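Local coordinates for protein putative mandelate racemase (Salmonella typhimurium, PDB 2O56) that binds magnesium in an enolase-superfamily barrel and is probably a hydro-lyase (dehydratase), although its substrate is not established, at residues 129-134 with 215-220; 170-175 with 346-351; 243-248 with 290-295; 248-251 with 257-260. All blocks are in the same frame, centred on the assembly; numbering follows the deposited sequence. Where two conformers were deposited one is given.

Contact 1. Residues 129-134 with 215-220; sequences KIRTYA and DVDIIA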
# COMPACT_ATOMS: atom_id res chain seq x y z
N LYS A 129 -41.38 -11.27 -8.18
CA LYS A 129 -41.90 -9.99 -7.73
C LYS A 129 -40.74 -9.06 -7.37
O LYS A 129 -39.64 -9.54 -7.04
CB LYS A 129 -42.81 -10.18 -6.51
CG LYS A 129 -44.19 -10.70 -6.85
CD LYS A 129 -45.14 -10.63 -5.67
CE LYS A 129 -46.40 -11.44 -5.92
NZ LYS A 129 -46.98 -11.19 -7.27
N ILE A 130 -40.99 -7.76 -7.40
CA ILE A 130 -39.97 -6.76 -7.11
C ILE A 130 -40.34 -5.95 -5.87
O ILE A 130 -41.23 -5.10 -5.90
CB ILE A 130 -39.74 -5.84 -8.32
CG1 ILE A 130 -39.05 -6.62 -9.44
CG2 ILE A 130 -38.88 -4.65 -7.95
CD1 ILE A 130 -39.42 -6.16 -10.81
N ARG A 131 -39.64 -6.21 -4.77
CA ARG A 131 -39.85 -5.49 -3.50
C ARG A 131 -39.60 -3.98 -3.61
O ARG A 131 -38.64 -3.56 -4.25
CB ARG A 131 -38.95 -6.06 -2.40
CG ARG A 131 -39.23 -5.45 -1.03
CD ARG A 131 -38.21 -5.85 0.01
NE ARG A 131 -38.50 -5.21 1.30
CZ ARG A 131 -37.59 -5.02 2.25
NH1 ARG A 131 -36.34 -5.43 2.05
NH2 ARG A 131 -37.94 -4.42 3.39
N THR A 132 -40.46 -3.18 -2.99
CA THR A 132 -40.42 -1.73 -3.21
C THR A 132 -40.37 -0.99 -1.88
O THR A 132 -40.89 -1.47 -0.87
CB THR A 132 -41.61 -1.28 -4.09
OG1 THR A 132 -41.59 -2.02 -5.32
CG2 THR A 132 -41.53 0.16 -4.43
N TYR A 133 -39.70 0.16 -1.87
CA TYR A 133 -39.84 1.08 -0.75
C TYR A 133 -40.54 2.38 -1.13
O TYR A 133 -40.53 2.79 -2.29
CB TYR A 133 -38.51 1.34 -0.03
CG TYR A 133 -37.44 2.11 -0.78
CD1 TYR A 133 -37.45 3.51 -0.84
CD2 TYR A 133 -36.37 1.45 -1.39
CE1 TYR A 133 -36.44 4.23 -1.51
CE2 TYR A 133 -35.35 2.15 -2.06
CZ TYR A 133 -35.40 3.54 -2.10
OH TYR A 133 -34.41 4.26 -2.75
N ALA A 134 -41.16 3.01 -0.13
CA ALA A 134 -41.76 4.34 -0.28
C ALA A 134 -40.67 5.38 -0.11
O ALA A 134 -40.07 5.48 0.97
CB ALA A 134 -42.84 4.54 0.78
N ASP A 215 -39.43 -4.35 11.96
CA ASP A 215 -39.55 -5.15 10.74
C ASP A 215 -39.96 -4.34 9.52
O ASP A 215 -40.28 -4.90 8.47
CB ASP A 215 -40.52 -6.32 10.94
CG ASP A 215 -39.98 -7.38 11.88
OD1 ASP A 215 -38.74 -7.55 11.95
OD2 ASP A 215 -40.80 -8.05 12.53
N VAL A 216 -39.96 -3.02 9.67
CA VAL A 216 -39.98 -2.14 8.50
C VAL A 216 -38.59 -1.53 8.32
O VAL A 216 -38.00 -1.02 9.27
CB VAL A 216 -41.09 -1.06 8.59
CG1 VAL A 216 -40.94 -0.02 7.45
CG2 VAL A 216 -42.49 -1.73 8.55
N ASP A 217 -38.07 -1.62 7.11
CA ASP A 217 -36.71 -1.13 6.85
C ASP A 217 -36.69 0.37 6.63
O ASP A 217 -37.63 0.93 6.06
CB ASP A 217 -36.10 -1.89 5.67
CG ASP A 217 -35.67 -3.29 6.07
OD1 ASP A 217 -34.99 -3.42 7.11
OD2 ASP A 217 -36.01 -4.26 5.36
N ILE A 218 -35.65 1.03 7.13
CA ILE A 218 -35.52 2.47 6.97
C ILE A 218 -34.18 2.79 6.28
O ILE A 218 -33.12 2.44 6.79
CB ILE A 218 -35.57 3.20 8.33
CG1 ILE A 218 -36.93 2.97 9.04
CG2 ILE A 218 -35.31 4.69 8.13
CD1 ILE A 218 -36.98 3.56 10.44
N ILE A 219 -34.27 3.45 5.13
CA ILE A 219 -33.09 3.98 4.45
C ILE A 219 -32.97 5.46 4.79
O ILE A 219 -33.95 6.21 4.68
CB ILE A 219 -33.21 3.78 2.91
CG1 ILE A 219 -33.35 2.30 2.59
CG2 ILE A 219 -32.00 4.41 2.15
CD1 ILE A 219 -34.01 2.02 1.25
N ALA A 220 -31.78 5.88 5.22
CA ALA A 220 -31.50 7.28 5.48
C ALA A 220 -30.82 7.90 4.28
O ALA A 220 -29.74 7.45 3.89
CB ALA A 220 -30.61 7.40 6.70

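Contact 2. Residues 170-175 with 346-351; sequences AIKVDT and IHELHR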
# COMPACT_ATOMS: atom_id res chain seq x y z
N ALA A 170 -40.75 -1.01 3.66
CA ALA A 170 -39.55 -0.20 3.74
C ALA A 170 -39.82 1.20 3.24
O ALA A 170 -40.68 1.42 2.37
CB ALA A 170 -38.42 -0.84 2.94
N ILE A 171 -39.10 2.15 3.83
CA ILE A 171 -39.25 3.55 3.54
C ILE A 171 -37.86 4.17 3.44
O ILE A 171 -36.90 3.68 4.04
CB ILE A 171 -40.10 4.28 4.64
CG1 ILE A 171 -39.42 4.26 6.01
CG2 ILE A 171 -41.51 3.65 4.77
CD1 ILE A 171 -38.63 5.54 6.33
N LYS A 172 -37.75 5.24 2.66
CA LYS A 172 -36.57 6.10 2.70
C LYS A 172 -36.93 7.56 2.99
O LYS A 172 -37.98 8.05 2.55
CB LYS A 172 -35.82 6.03 1.38
CG LYS A 172 -34.61 6.97 1.30
CD LYS A 172 -33.84 6.71 0.03
CE LYS A 172 -34.27 7.62 -1.10
NZ LYS A 172 -33.55 7.17 -2.36
N VAL A 173 -36.05 8.25 3.70
CA VAL A 173 -36.35 9.58 4.17
C VAL A 173 -35.07 10.36 4.40
O VAL A 173 -34.09 9.83 4.96
CB VAL A 173 -37.19 9.50 5.48
CG1 VAL A 173 -36.42 8.79 6.59
CG2 VAL A 173 -37.66 10.87 5.89
N ASP A 174 -35.06 11.62 3.96
CA ASP A 174 -34.05 12.59 4.36
C ASP A 174 -34.63 13.42 5.49
O ASP A 174 -35.45 14.30 5.25
CB ASP A 174 -33.71 13.49 3.15
CG ASP A 174 -32.57 14.47 3.43
OD1 ASP A 174 -32.27 14.77 4.61
OD2 ASP A 174 -31.97 14.96 2.44
N THR A 175 -34.18 13.15 6.72
CA THR A 175 -34.70 13.83 7.90
C THR A 175 -33.92 15.09 8.28
O THR A 175 -34.28 15.76 9.25
CB THR A 175 -34.73 12.93 9.11
OG1 THR A 175 -33.40 12.51 9.43
CG2 THR A 175 -35.64 11.73 8.88
N ILE A 346 -33.71 -3.92 -3.62
CA ILE A 346 -35.00 -3.25 -3.45
C ILE A 346 -35.22 -2.22 -4.57
O ILE A 346 -34.26 -1.79 -5.22
CB ILE A 346 -35.18 -2.68 -2.01
CG1 ILE A 346 -36.66 -2.51 -1.64
CG2 ILE A 346 -34.33 -1.44 -1.76
CD1 ILE A 346 -36.89 -2.24 -0.13
N HIS A 347 -36.48 -1.91 -4.86
CA HIS A 347 -36.84 -0.90 -5.87
C HIS A 347 -37.31 0.39 -5.18
O HIS A 347 -37.89 0.36 -4.09
CB HIS A 347 -37.94 -1.48 -6.79
CG HIS A 347 -38.41 -0.55 -7.87
ND1 HIS A 347 -37.96 -0.63 -9.17
CD2 HIS A 347 -39.33 0.45 -7.86
CE1 HIS A 347 -38.55 0.30 -9.90
NE2 HIS A 347 -39.38 0.97 -9.12
N GLU A 348 -37.04 1.53 -5.82
CA GLU A 348 -37.41 2.85 -5.29
C GLU A 348 -38.72 3.37 -5.87
O GLU A 348 -38.83 3.56 -7.08
CB GLU A 348 -36.30 3.87 -5.58
CG GLU A 348 -36.64 5.30 -5.14
CD GLU A 348 -35.47 6.28 -5.26
OE1 GLU A 348 -34.59 6.05 -6.12
OE2 GLU A 348 -35.44 7.28 -4.51
N LEU A 349 -39.69 3.66 -5.01
CA LEU A 349 -40.95 4.24 -5.47
C LEU A 349 -41.21 5.63 -4.92
O LEU A 349 -41.39 5.81 -3.71
CB LEU A 349 -42.13 3.33 -5.15
CG LEU A 349 -43.51 3.89 -5.49
CD1 LEU A 349 -43.85 3.66 -6.94
CD2 LEU A 349 -44.55 3.29 -4.61
N HIS A 350 -41.26 6.62 -5.81
CA HIS A 350 -41.70 7.95 -5.42
C HIS A 350 -43.21 8.04 -5.53
O HIS A 350 -43.82 7.39 -6.38
CB HIS A 350 -41.12 9.01 -6.32
CG HIS A 350 -39.63 9.09 -6.27
ND1 HIS A 350 -38.96 9.98 -5.45
CD2 HIS A 350 -38.68 8.40 -6.94
CE1 HIS A 350 -37.66 9.83 -5.63
NE2 HIS A 350 -37.46 8.89 -6.54
N ARG A 351 -43.80 8.88 -4.68
CA ARG A 351 -45.24 9.11 -4.67
C ARG A 351 -45.76 9.65 -6.00
O ARG A 351 -46.80 9.19 -6.50
CB ARG A 351 -45.60 10.06 -3.53
CG ARG A 351 -47.04 9.98 -3.09
CD ARG A 351 -47.65 11.37 -2.99
NE ARG A 351 -46.99 12.19 -1.99
CZ ARG A 351 -46.29 13.28 -2.26
NH1 ARG A 351 -45.72 13.96 -1.28
NH2 ARG A 351 -46.14 13.69 -3.52

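Contact 3. Residues 243-248 with 290-295; sequences IFYYEE and LSVIQP. With MG (magnesium ion), chain I.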
# COMPACT_ATOMS: atom_id res chain seq x y z
N ILE A 243 -30.53 1.13 10.70
CA ILE A 243 -30.66 1.70 9.34
C ILE A 243 -30.27 0.69 8.23
O ILE A 243 -29.21 0.04 8.30
CB ILE A 243 -29.85 3.03 9.26
CG1 ILE A 243 -30.36 4.00 10.33
CG2 ILE A 243 -29.95 3.71 7.87
CD1 ILE A 243 -31.83 4.46 10.09
N PHE A 244 -31.14 0.54 7.22
CA PHE A 244 -31.02 -0.50 6.17
C PHE A 244 -29.81 -0.20 5.27
O PHE A 244 -28.91 -1.02 5.10
CB PHE A 244 -32.27 -0.49 5.29
CG PHE A 244 -32.47 -1.71 4.46
CD1 PHE A 244 -32.41 -2.98 5.01
CD2 PHE A 244 -32.80 -1.58 3.11
CE1 PHE A 244 -32.63 -4.10 4.22
CE2 PHE A 244 -33.02 -2.70 2.31
CZ PHE A 244 -32.92 -3.95 2.86
N TYR A 245 -29.81 1.00 4.69
CA TYR A 245 -28.56 1.61 4.27
C TYR A 245 -28.58 3.13 4.29
O TYR A 245 -29.62 3.74 4.51
CB TYR A 245 -28.11 1.04 2.92
CG TYR A 245 -29.17 0.97 1.82
CD1 TYR A 245 -29.42 2.07 1.00
CD2 TYR A 245 -29.86 -0.22 1.56
CE1 TYR A 245 -30.35 1.99 -0.03
CE2 TYR A 245 -30.79 -0.29 0.52
CZ TYR A 245 -31.03 0.81 -0.25
OH TYR A 245 -31.94 0.74 -1.28
N TYR A 246 -27.40 3.73 4.09
CA TYR A 246 -27.19 5.15 4.31
C TYR A 246 -26.78 5.71 2.94
O TYR A 246 -25.72 5.37 2.45
CB TYR A 246 -26.00 5.29 5.27
CG TYR A 246 -25.74 6.68 5.84
CD1 TYR A 246 -26.77 7.60 6.01
CD2 TYR A 246 -24.44 7.05 6.24
CE1 TYR A 246 -26.52 8.86 6.56
CE2 TYR A 246 -24.18 8.32 6.79
CZ TYR A 246 -25.22 9.21 6.94
OH TYR A 246 -24.98 10.45 7.47
N GLU A 247 -27.63 6.55 2.34
CA GLU A 247 -27.56 6.84 0.90
C GLU A 247 -26.90 8.19 0.60
O GLU A 247 -27.25 9.22 1.19
CB GLU A 247 -28.97 6.80 0.25
CG GLU A 247 -28.97 7.26 -1.18
CD GLU A 247 -30.29 7.06 -1.90
OE1 GLU A 247 -31.09 6.17 -1.51
OE2 GLU A 247 -30.53 7.81 -2.86
N GLU A 248 -25.94 8.18 -0.32
CA GLU A 248 -25.21 9.38 -0.69
C GLU A 248 -24.77 10.29 0.46
O GLU A 248 -25.07 11.48 0.46
CB GLU A 248 -26.06 10.21 -1.69
CG GLU A 248 -26.13 9.60 -3.08
CD GLU A 248 -26.38 10.64 -4.15
OE1 GLU A 248 -27.45 11.26 -4.11
OE2 GLU A 248 -25.50 10.84 -5.02
N LEU A 290 -18.82 1.15 -0.77
CA LEU A 290 -20.27 1.00 -1.01
C LEU A 290 -20.69 -0.43 -0.73
O LEU A 290 -19.95 -1.34 -1.05
CB LEU A 290 -20.63 1.41 -2.45
CG LEU A 290 -20.34 2.87 -2.84
CD1 LEU A 290 -20.85 3.15 -4.23
CD2 LEU A 290 -21.01 3.79 -1.81
N SER A 291 -21.86 -0.61 -0.13
CA SER A 291 -22.46 -1.93 0.01
C SER A 291 -23.57 -2.12 -1.01
O SER A 291 -23.81 -3.23 -1.47
CB SER A 291 -23.06 -2.11 1.42
OG SER A 291 -22.04 -2.16 2.41
N VAL A 292 -24.27 -1.03 -1.31
CA VAL A 292 -25.40 -1.05 -2.25
C VAL A 292 -25.12 -0.01 -3.33
O VAL A 292 -24.77 1.12 -3.01
CB VAL A 292 -26.74 -0.70 -1.53
CG1 VAL A 292 -27.92 -0.51 -2.55
CG2 VAL A 292 -27.09 -1.77 -0.51
N ILE A 293 -25.26 -0.39 -4.60
CA ILE A 293 -25.08 0.55 -5.70
C ILE A 293 -26.41 0.94 -6.34
O ILE A 293 -27.34 0.13 -6.41
CB ILE A 293 -24.04 0.06 -6.75
CG1 ILE A 293 -24.52 -1.21 -7.43
CG2 ILE A 293 -22.64 -0.14 -6.07
CD1 ILE A 293 -23.88 -1.42 -8.80
N GLN A 294 -26.50 2.20 -6.77
CA GLN A 294 -27.77 2.76 -7.20
C GLN A 294 -27.70 3.46 -8.55
O GLN A 294 -28.11 4.63 -8.65
CB GLN A 294 -28.32 3.74 -6.16
CG GLN A 294 -28.33 3.17 -4.75
CD GLN A 294 -28.69 4.21 -3.72
OE1 GLN A 294 -28.03 5.21 -3.59
NE2 GLN A 294 -29.77 3.97 -2.99
N PRO A 295 -27.22 2.76 -9.60
CA PRO A 295 -27.19 3.43 -10.88
C PRO A 295 -28.61 3.70 -11.34
O PRO A 295 -29.51 2.89 -11.10
CB PRO A 295 -26.48 2.43 -11.82
CG PRO A 295 -26.67 1.08 -11.15
CD PRO A 295 -26.74 1.36 -9.68
MG MG I . -31.23 9.66 -3.82
O HOH W 1 -33.12 9.17 -4.88
O HOH W 2 -29.41 10.94 -2.90

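Contact 4. Residues 248-251 with 257-260; sequences EPVM and QMKQ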
# COMPACT_ATOMS: atom_id res chain seq x y z
N GLU A 248 -25.94 8.18 -0.32
CA GLU A 248 -25.21 9.38 -0.69
C GLU A 248 -24.77 10.29 0.46
O GLU A 248 -25.07 11.48 0.46
CB GLU A 248 -26.06 10.21 -1.69
CG GLU A 248 -26.13 9.60 -3.08
CD GLU A 248 -26.38 10.64 -4.15
OE1 GLU A 248 -27.45 11.26 -4.11
OE2 GLU A 248 -25.50 10.84 -5.02
N PRO A 249 -24.03 9.74 1.45
CA PRO A 249 -23.61 10.61 2.54
C PRO A 249 -22.70 11.75 2.04
O PRO A 249 -22.64 12.83 2.63
CB PRO A 249 -22.81 9.65 3.44
CG PRO A 249 -22.36 8.55 2.53
CD PRO A 249 -23.48 8.37 1.58
N VAL A 250 -22.01 11.53 0.93
CA VAL A 250 -21.06 12.52 0.44
C VAL A 250 -21.03 12.38 -1.10
O VAL A 250 -21.40 11.33 -1.63
CB VAL A 250 -19.66 12.28 1.10
CG1 VAL A 250 -19.05 10.92 0.65
CG2 VAL A 250 -18.70 13.40 0.76
N MET A 251 -20.66 13.43 -1.82
CA MET A 251 -20.56 13.37 -3.28
C MET A 251 -19.42 12.42 -3.71
O MET A 251 -18.54 12.16 -2.90
CB MET A 251 -20.34 14.78 -3.84
CG MET A 251 -19.00 15.39 -3.52
SD MET A 251 -18.88 17.10 -4.12
CE MET A 251 -17.27 17.56 -3.49
N GLN A 257 -13.38 9.93 0.15
CA GLN A 257 -14.29 10.50 1.13
C GLN A 257 -15.41 9.51 1.48
O GLN A 257 -15.75 9.34 2.65
CB GLN A 257 -14.89 11.83 0.64
CG GLN A 257 -13.87 12.88 0.20
CD GLN A 257 -12.70 13.06 1.13
OE1 GLN A 257 -11.55 13.07 0.71
NE2 GLN A 257 -12.99 13.21 2.41
N MET A 258 -15.96 8.85 0.46
CA MET A 258 -16.91 7.74 0.69
C MET A 258 -16.32 6.63 1.57
O MET A 258 -17.00 6.10 2.47
CB MET A 258 -17.40 7.15 -0.64
CG MET A 258 -18.69 6.31 -0.54
SD MET A 258 -20.21 7.28 -0.36
CE MET A 258 -20.26 8.14 -1.93
N LYS A 259 -15.08 6.27 1.29
CA LYS A 259 -14.34 5.32 2.12
C LYS A 259 -14.18 5.81 3.57
O LYS A 259 -14.36 5.03 4.51
CB LYS A 259 -12.99 4.98 1.49
CG LYS A 259 -12.20 3.84 2.12
CD LYS A 259 -13.03 2.63 2.45
CE LYS A 259 -12.18 1.55 3.12
NZ LYS A 259 -10.90 1.30 2.39
N GLN A 260 -13.90 7.09 3.74
CA GLN A 260 -13.79 7.64 5.10
C GLN A 260 -15.12 7.52 5.87
O GLN A 260 -15.11 7.15 7.03
CB GLN A 260 -13.26 9.08 5.06
CG GLN A 260 -13.13 9.79 6.41
CD GLN A 260 -11.95 9.34 7.26
OE1 GLN A 260 -11.17 8.48 6.87
NE2 GLN A 260 -11.84 9.93 8.45
O HOH W 3 -16.55 9.95 -2.36

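Contact 1. Residues 129-134 with 215-220
D217 OD2 is gripped from two sides of a subunit boundary: R131 of the same chain donates to it, and T194 OG1 of a second subunit forms another hydrogen bond with it. The bond from R131 NH2 to D217 OD2 is 2.8 Å long and almost straight, with an N-H...O angle of 173°. It arrives in the plane of the guanidinium, at its edge, and uses the anti lone pair of the oxygen. Guanidinium and carboxylate planes are turned 60° apart, and R131 NH1 remains 3.5 Å from D217 OD2, so this salt bridge is single rather than bidentate. The extended arginine chain puts the charged head there, while its NE is held in a separate salt bridge by D169.

The two segments are not adjacent strands. Strand 170-173 runs between 130-135 and 217-221 in the barrel wall, bonded through its backbone to each, and R131 and Y133 reach over A170 to meet their partners on the next strand but one. In this enolase-type barrel such next-but-one pairs face the interior.

Deeper inside, the contact turns apolar. Y133 has its CG between the backbone N and the carbonyl carbon (chi1 68°), which sets the ring up so that I219 CD1 lies over one face in a CH-pi contact, 3.7 Å from the centroid of the Y133 ring. The methyl sits toward the CD2-CE2 rim, with I219 CD1 3.6 Å from Y133 CE2. At the far end of the ring, Y133 OH is hydrogen-bonded to Q321 and K172, and the Y133 side chain comes within about 6 Å of the magnesium ion.

Contact 2. Residues 170-175 with 346-351
K172 NZ donates to E348 OE2 over 2.9 Å in a buried salt bridge, but this is one bond of a larger network. K172 NZ also forms a shorter salt bridge, 2.8 Å, with E247 OE1, whose carboxylate binds the magnesium ion through its other oxygen, and it makes a hydrogen bond with Y133 OH. E348 OE2 in turn has S135 OG as a further partner. The lysine nitrogen thus joins two carboxylates, one on the last strand of the barrel and one at the metal.

The approach to E348 is steep. K172 NZ comes from above the carboxylate plane, 61° out of it, and the two side chains cross obliquely. Both chains leave the backbone with CG anti to N. That of E348 then stays extended, whereas K172 bends at chi3 (93°), and this kink directs its CE and NZ onto the acid: K172 CE itself comes to 3.6 Å from E348 OE2.

Packing outside this polar centre is slight. A170 CB touches I346 CD1 at 3.7 Å, the isoleucine having swung CG1 anti to its N so that the terminal methyl reaches the alanine. Strand 130-135 lies between the two segments and bonds to the backbone of both, closing the wall between strands 170-173 and 347-350; the side chains therefore meet on the inner side of the barrel.

With its side chain about 4 Å from magnesium, K172 is well placed to act as a second-shell group, probably steadying E247 at the metal while E348 and Y133 hold its nitrogen in place.

Contact 3. Residues 243-248 with 290-295
E247 and Q294 meet inside the barrel with their flat ends nearly perpendicular. The glutamate is extended, CG anti to the backbone N (chi1 173°), and this carries its carboxylate out to the magnesium ion, which E247 OE2 binds at 2.2 Å. The other oxygen is left to the protein: Q294 NE2 donates to E247 OE1 over 3.0 Å, coming from above the carboxylate plane, 81° out of it. K172 binds the same oxygen in a salt bridge. Q294 reaches E247 on a chain extended beyond CG, and its NE2 is bonded to Q321 as well.

Y245 has its CG between the backbone N and the carbonyl carbon (chi1 48°), a setting that turns one face of the ring onto V292. Both valine methyls serve: V292 CG1 stands over the face, 4.2 Å from the Y245 centroid, and V292 CG2 is 3.8 Å from Y245 CD2. The phenol OH bonds to Q321, so this one glutamine anchors both Y245 and Q294.

E221, E273 and two waters complete the coordination, as in the enolase superfamily, where consecutive strands supply the acidic ligands. Gripped through OE1, E247 is probably fixed in rotation for OE2 to bind the metal.

Contact 4. Residues 248-251 with 257-260
M258 folds back on itself, bent at chi2 (76°) and again at chi3 (65°), and the double bend lays its thioether against the loop 248-251 instead of letting it run straight out from the helix. The sulfur rests on P249, with M258 SD 3.8 Å from P249 CG, and the two side chains cross at about a right angle. Beyond the second bend the terminal methyl turns toward the loop backbone, where M258 CE lies 3.4 Å from V250 O.

V250 meets the helix with both branches. Its CG1 sits between the backbone N and the carbonyl carbon (chi1 65°), from where it presses on the helix backbone, V250 CG1 being 3.7 Å from M258 N. That methyl also touches the sulfur, while the other branch goes to Q257, V250 CG2 lying 4.1 Å from Q257 CB. Only the root of the glutamine takes part, for its chain bends away and its amide nitrogen bonds to T228.

No direct hydrogen bond joins 248-251 to 257-260; one water does the work. It donates to M251 O at 3.0 Å and accepts from M258 N at 3.1 Å, so an amide near the start of the helix is tied to the loop that precedes it.

The loop follows strand 246-247, leaving it through the left-handed backbone of E248, and leads into helix 255-264, the connection of a beta-alpha-beta unit. D317 of a third subunit lies against V250 and Q257, while within the chain P249 and V250 also pack on helix 228-238 and M258 on L269 and A271 of the next strand, 269-271.

In the fold
All four contacts are buried, yet they differ in chemistry with depth. Contacts 1, 2 and 3 line the inside of the barrel and touch one another. Contacts 1 and 2 have their centres about 7 Å apart and use neighbouring strands of the same wall. Contact 3 is tied to contact 2 by the salt bridge between K172 and E247, and to contact 1 by backbone bonds to strand 217-221. Charge dominates contact 2, shares contact 3 with an aromatic face, and in contact 1 lies at a subunit boundary. Contact 4 lies outside this ring, its centre about 18 Å from the centre of the chain, and is apolar apart from a bridging water; it shares E248 with contact 3 and touches other subunits.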